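PDB 5IBZ: uncharacterized protein from Uncultured organism, which is a putative cyclase-family enzyme that binds acetylphosphate and may have arylformamidase activity. Local coordinates for residues I178-A181 with D182-A186; I282-L285 with E286-A289. All blocks are in the same frame, centred on the assembly; numbering follows the deposited sequence.

Interaction 1: I178-A181 with D182-A186; sequences ITRA and DLEGA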
loop_
_atom_site.group_PDB
_atom_site.type_symbol
_atom_site.label_atom_id
_atom_site.label_comp_id
_atom_site.label_asym_id
_atom_site.label_seq_id
_atom_site.Cartn_x
_atom_site.Cartn_y
_atom_site.Cartn_z
ATOM N N ILE B 178 -15.162 30.404 13.640
ATOM C CA ILE B 178 -14.744 30.612 15.019
ATOM C C ILE B 178 -13.718 31.740 15.072
ATOM O O ILE B 178 -12.691 31.694 14.419
ATOM C CB ILE B 178 -14.162 29.321 15.622
ATOM C CG1 ILE B 178 -15.219 28.216 15.583
ATOM C CG2 ILE B 178 -13.679 29.561 17.053
ATOM C CD1 ILE B 178 -14.656 26.831 15.838
ATOM N N THR B 179 -14.026 32.739 15.878
ATOM C CA THR B 179 -13.267 33.978 15.945
ATOM C C THR B 179 -12.375 34.077 17.166
ATOM O O THR B 179 -12.493 33.303 18.119
ATOM C CB THR B 179 -14.218 35.172 16.001
ATOM O OG1 THR B 179 -14.961 35.089 17.225
ATOM C CG2 THR B 179 -15.164 35.185 14.802
ATOM N N ARG B 180 -11.509 35.081 17.159
ATOM C CA ARG B 180 -10.731 35.453 18.334
ATOM C C ARG B 180 -11.632 35.646 19.555
ATOM O O ARG B 180 -11.341 35.157 20.652
ATOM C CB ARG B 180 -9.949 36.745 18.072
ATOM C CG ARG B 180 -9.118 37.231 19.278
ATOM C CD ARG B 180 -8.613 38.662 19.065
ATOM N NE ARG B 180 -7.824 39.112 20.216
ATOM C CZ ARG B 180 -6.492 39.179 20.250
ATOM N NH1 ARG B 180 -5.765 38.919 19.167
ATOM N NH2 ARG B 180 -5.889 39.554 21.366
ATOM N N ALA B 181 -12.722 36.377 19.380
ATOM C CA ALA B 181 -13.612 36.668 20.489
ATOM C C ALA B 181 -14.239 35.385 21.039
ATOM O O ALA B 181 -14.419 35.249 22.241
ATOM C CB ALA B 181 -14.686 37.637 20.046
ATOM N N ASP B 182 -14.568 34.445 20.160
ATOM C CA ASP B 182 -15.095 33.147 20.605
ATOM C C ASP B 182 -14.074 32.397 21.452
ATOM O O ASP B 182 -14.390 31.832 22.514
ATOM C CB ASP B 182 -15.469 32.253 19.422
ATOM C CG ASP B 182 -16.601 32.775 18.600
ATOM O OD1 ASP B 182 -17.453 33.546 19.121
ATOM O OD2 ASP B 182 -16.662 32.344 17.421
ATOM N N LEU B 183 -12.832 32.361 20.975
ATOM C CA LEU B 183 -11.780 31.645 21.684
ATOM C C LEU B 183 -11.512 32.282 23.055
ATOM O O LEU B 183 -11.438 31.590 24.065
ATOM C CB LEU B 183 -10.510 31.607 20.836
ATOM C CG LEU B 183 -10.617 30.730 19.592
ATOM C CD1 LEU B 183 -9.518 31.071 18.610
ATOM C CD2 LEU B 183 -10.556 29.259 19.964
ATOM N N GLU B 184 -11.388 33.609 23.102
ATOM C CA GLU B 184 -11.159 34.288 24.384
ATOM C C GLU B 184 -12.363 34.159 25.319
ATOM O O GLU B 184 -12.209 34.004 26.537
ATOM C CB GLU B 184 -10.819 35.761 24.148
ATOM C CG GLU B 184 -9.534 35.915 23.390
ATOM C CD GLU B 184 -8.960 37.321 23.472
ATOM O OE1 GLU B 184 -9.604 38.260 22.958
ATOM O OE2 GLU B 184 -7.863 37.475 24.052
ATOM N N GLY B 185 -13.555 34.189 24.736
ATOM C CA GLY B 185 -14.782 34.116 25.506
ATOM C C GLY B 185 -14.946 32.752 26.134
ATOM O O GLY B 185 -15.376 32.632 27.287
ATOM N N ALA B 186 -14.635 31.720 25.364
ATOM C CA ALA B 186 -14.736 30.358 25.870
ATOM C C ALA B 186 -13.710 30.091 26.961
ATOM O O ALA B 186 -14.020 29.508 27.990
ATOM C CB ALA B 186 -14.577 29.368 24.735
HETATM O O HOH W 1 -17.339 36.231 17.177
HETATM O O HOH W 2 -8.376 40.696 23.015
HETATM O O HOH W 3 -5.770 39.099 24.410
#
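T179 and D182 exchange hydrogen bonds in a capping box that starts helix 180-190. T179, at the N-cap, takes D182 N onto OG1 at 3.0 Å. In return T179 N donates to D182 OD2 at 3.1 Å, an almost straight bond (170° at the hydrogen) that reaches the oxygen from above the carboxylate plane. The first torsion of T179 sets OG1 between its backbone N and carbonyl carbon (chi1 64°), which brings the hydroxyl over the first turn, where a water also bonds to it at 2.6 Å from OG1. D182 CG lies anti to its own carbonyl carbon, turning the carboxylate back toward T179. Outside the cap, Y176 OH bonds to D182 OD2 and K168 forms a salt bridge with OD1, so this buried carboxylate has both oxygens engaged. With an alanine in place of D182, T179 N would probably lose its acceptor and K168 its anionic mate, weakening the start of the helix. On the inner side, I178 CG2 meets L183 CG at 4.1 Å, near I164 of helix 164-167. R180 runs extended past W236 of helix 233-239; its NH1 forms a salt bridge with E239, while its link to E184 is long and weak. There the guanidinium and carboxylate planes are nearly perpendicular (86°), and two waters bridge the groups, accepting from R180 NH2 (weakly for the water on E184 OE2) and donating to a different E184 oxygen each. The direct approach is from R180 NE to E184 OE1, 3.4 Å apart.

Interaction 2: I282-L285 with E286-A289; sequences IWWL and EELA
W284 lays its indole beside E286, with E286 N 4.0 Å above the plane of one ring face, offset toward the rim, and the two side chains pointing the same way. E286 CB comes within 3.8 Å of W284 NE1, and OE1 of the extended E286 chain approaches W284 CZ2 at 3.5 Å. The polar link is made by the next residue: W284 NE1 donates to E287 OE2 at 2.8 Å, with 170° at the hydrogen and the oxygen only 1° out of the ring plane. E287 can reach this N-H because its chain bends at chi2 (58°), turning the carboxylate toward the edge of the indole. The backbone begins helix 286-295 alongside, A289 N donating to L285 O at 2.9 Å, and a water joins W284 O to L288 N. L285 and A289 meet R203 of strand 199-203, so the junction after strand 278-281 is packed against the central mixed sheet. A short, straight, in-plane bond from a neutral indole to a carboxylate implies a directional hold on the ring's rotation, with the acceptor's charge likely to strengthen the bond.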
loop_
_atom_site.group_PDB
_atom_site.type_symbol
_atom_site.label_atom_id
_atom_site.label_comp_id
_atom_site.label_asym_id
_atom_site.label_seq_id
_atom_site.Cartn_x
_atom_site.Cartn_y
_atom_site.Cartn_z
ATOM N N ILE B 282 -8.619 16.297 12.706
ATOM C CA ILE B 282 -9.398 15.066 12.932
ATOM C C ILE B 282 -9.105 14.436 14.304
ATOM O O ILE B 282 -9.096 13.215 14.496
ATOM C CB ILE B 282 -9.187 13.992 11.810
ATOM C CG1 ILE B 282 -8.904 14.654 10.446
ATOM C CG2 ILE B 282 -10.441 13.131 11.752
ATOM C CD1 ILE B 282 -8.860 13.683 9.267
ATOM N N TRP B 283 -8.924 15.284 15.302
ATOM C CA TRP B 283 -8.859 14.801 16.674
ATOM C C TRP B 283 -10.276 14.511 17.177
ATOM O O TRP B 283 -11.260 15.000 16.609
ATOM C CB TRP B 283 -8.146 15.829 17.578
ATOM C CG TRP B 283 -6.671 16.024 17.291
ATOM C CD1 TRP B 283 -6.049 15.952 16.080
ATOM C CD2 TRP B 283 -5.647 16.335 18.245
ATOM N NE1 TRP B 283 -4.698 16.201 16.215
ATOM C CE2 TRP B 283 -4.427 16.436 17.538
ATOM C CE3 TRP B 283 -5.640 16.522 19.632
ATOM C CZ2 TRP B 283 -3.228 16.740 18.167
ATOM C CZ3 TRP B 283 -4.443 16.825 20.255
ATOM C CH2 TRP B 283 -3.260 16.926 19.529
ATOM N N TRP B 284 -10.383 13.691 18.225
ATOM C CA TRP B 284 -11.661 13.284 18.801
ATOM C C TRP B 284 -11.737 13.806 20.216
ATOM O O TRP B 284 -10.969 13.379 21.084
ATOM C CB TRP B 284 -11.818 11.758 18.802
ATOM C CG TRP B 284 -13.154 11.346 19.349
ATOM C CD1 TRP B 284 -13.439 10.970 20.633
ATOM C CD2 TRP B 284 -14.392 11.299 18.630
ATOM N NE1 TRP B 284 -14.783 10.696 20.757
ATOM C CE2 TRP B 284 -15.388 10.889 19.542
ATOM C CE3 TRP B 284 -14.761 11.575 17.301
ATOM C CZ2 TRP B 284 -16.723 10.723 19.159
ATOM C CZ3 TRP B 284 -16.082 11.411 16.930
ATOM C CH2 TRP B 284 -17.047 10.998 17.859
ATOM N N LEU B 285 -12.654 14.745 20.453
ATOM C CA LEU B 285 -12.645 15.504 21.694
ATOM C C LEU B 285 -13.888 15.340 22.556
ATOM O O LEU B 285 -13.994 15.969 23.606
ATOM C CB LEU B 285 -12.450 16.988 21.353
ATOM C CG LEU B 285 -11.152 17.287 20.589
ATOM C CD1 LEU B 285 -11.038 18.765 20.267
ATOM C CD2 LEU B 285 -9.929 16.812 21.354
ATOM N N GLU B 286 -14.837 14.519 22.111
ATOM C CA GLU B 286 -16.124 14.426 22.794
ATOM C C GLU B 286 -16.002 13.975 24.248
ATOM O O GLU B 286 -16.659 14.536 25.139
ATOM C CB GLU B 286 -17.064 13.472 22.048
ATOM C CG GLU B 286 -18.507 13.587 22.588
ATOM C CD GLU B 286 -19.533 12.757 21.836
ATOM O OE1 GLU B 286 -19.360 12.515 20.632
ATOM O OE2 GLU B 286 -20.540 12.360 22.459
ATOM N N GLU B 287 -15.212 12.943 24.515
ATOM C CA GLU B 287 -15.130 12.424 25.892
ATOM C C GLU B 287 -14.273 13.302 26.790
ATOM O O GLU B 287 -14.587 13.483 27.974
ATOM C CB GLU B 287 -14.604 10.988 25.903
ATOM C CG GLU B 287 -15.712 9.969 25.641
ATOM C CD GLU B 287 -16.419 10.184 24.312
ATOM O OE1 GLU B 287 -17.599 10.622 24.324
ATOM O OE2 GLU B 287 -15.803 9.911 23.255
ATOM N N LEU B 288 -13.180 13.831 26.249
ATOM C CA LEU B 288 -12.370 14.785 26.989
ATOM C C LEU B 288 -13.212 15.982 27.398
ATOM O O LEU B 288 -13.138 16.441 28.544
ATOM C CB LEU B 288 -11.168 15.255 26.166
ATOM C CG LEU B 288 -10.314 16.355 26.817
ATOM C CD1 LEU B 288 -9.612 15.862 28.089
ATOM C CD2 LEU B 288 -9.311 16.909 25.840
ATOM N N ALA B 289 -14.013 16.498 26.472
ATOM C CA ALA B 289 -14.787 17.696 26.760
ATOM C C ALA B 289 -15.848 17.426 27.836
ATOM O O ALA B 289 -16.087 18.273 28.706
ATOM C CB ALA B 289 -15.425 18.237 25.501
HETATM O O HOH W 4 -12.302 12.690 23.660
#

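Overall arrangement
Interactions 1 and 2 both lie where the chain enters a helix, 180-190 in the first and 286-295 in the second, but they are separate: their centres are about 19 Å apart and their nearest atoms about 10 Å. The centre of interaction 1 lies about 20 Å from the centre of the chain and that of interaction 2 about 12 Å. The central mixed sheet relates them, since L183 and A186 touch V162 of strand 158-163 while A289 touches L161 and D163 of the same strand. Interaction 2 also follows strand 278-281, whose last residue, E281, lines the acetylphosphate pocket and immediately precedes I282. No residue of either contact is itself among those lining that pocket.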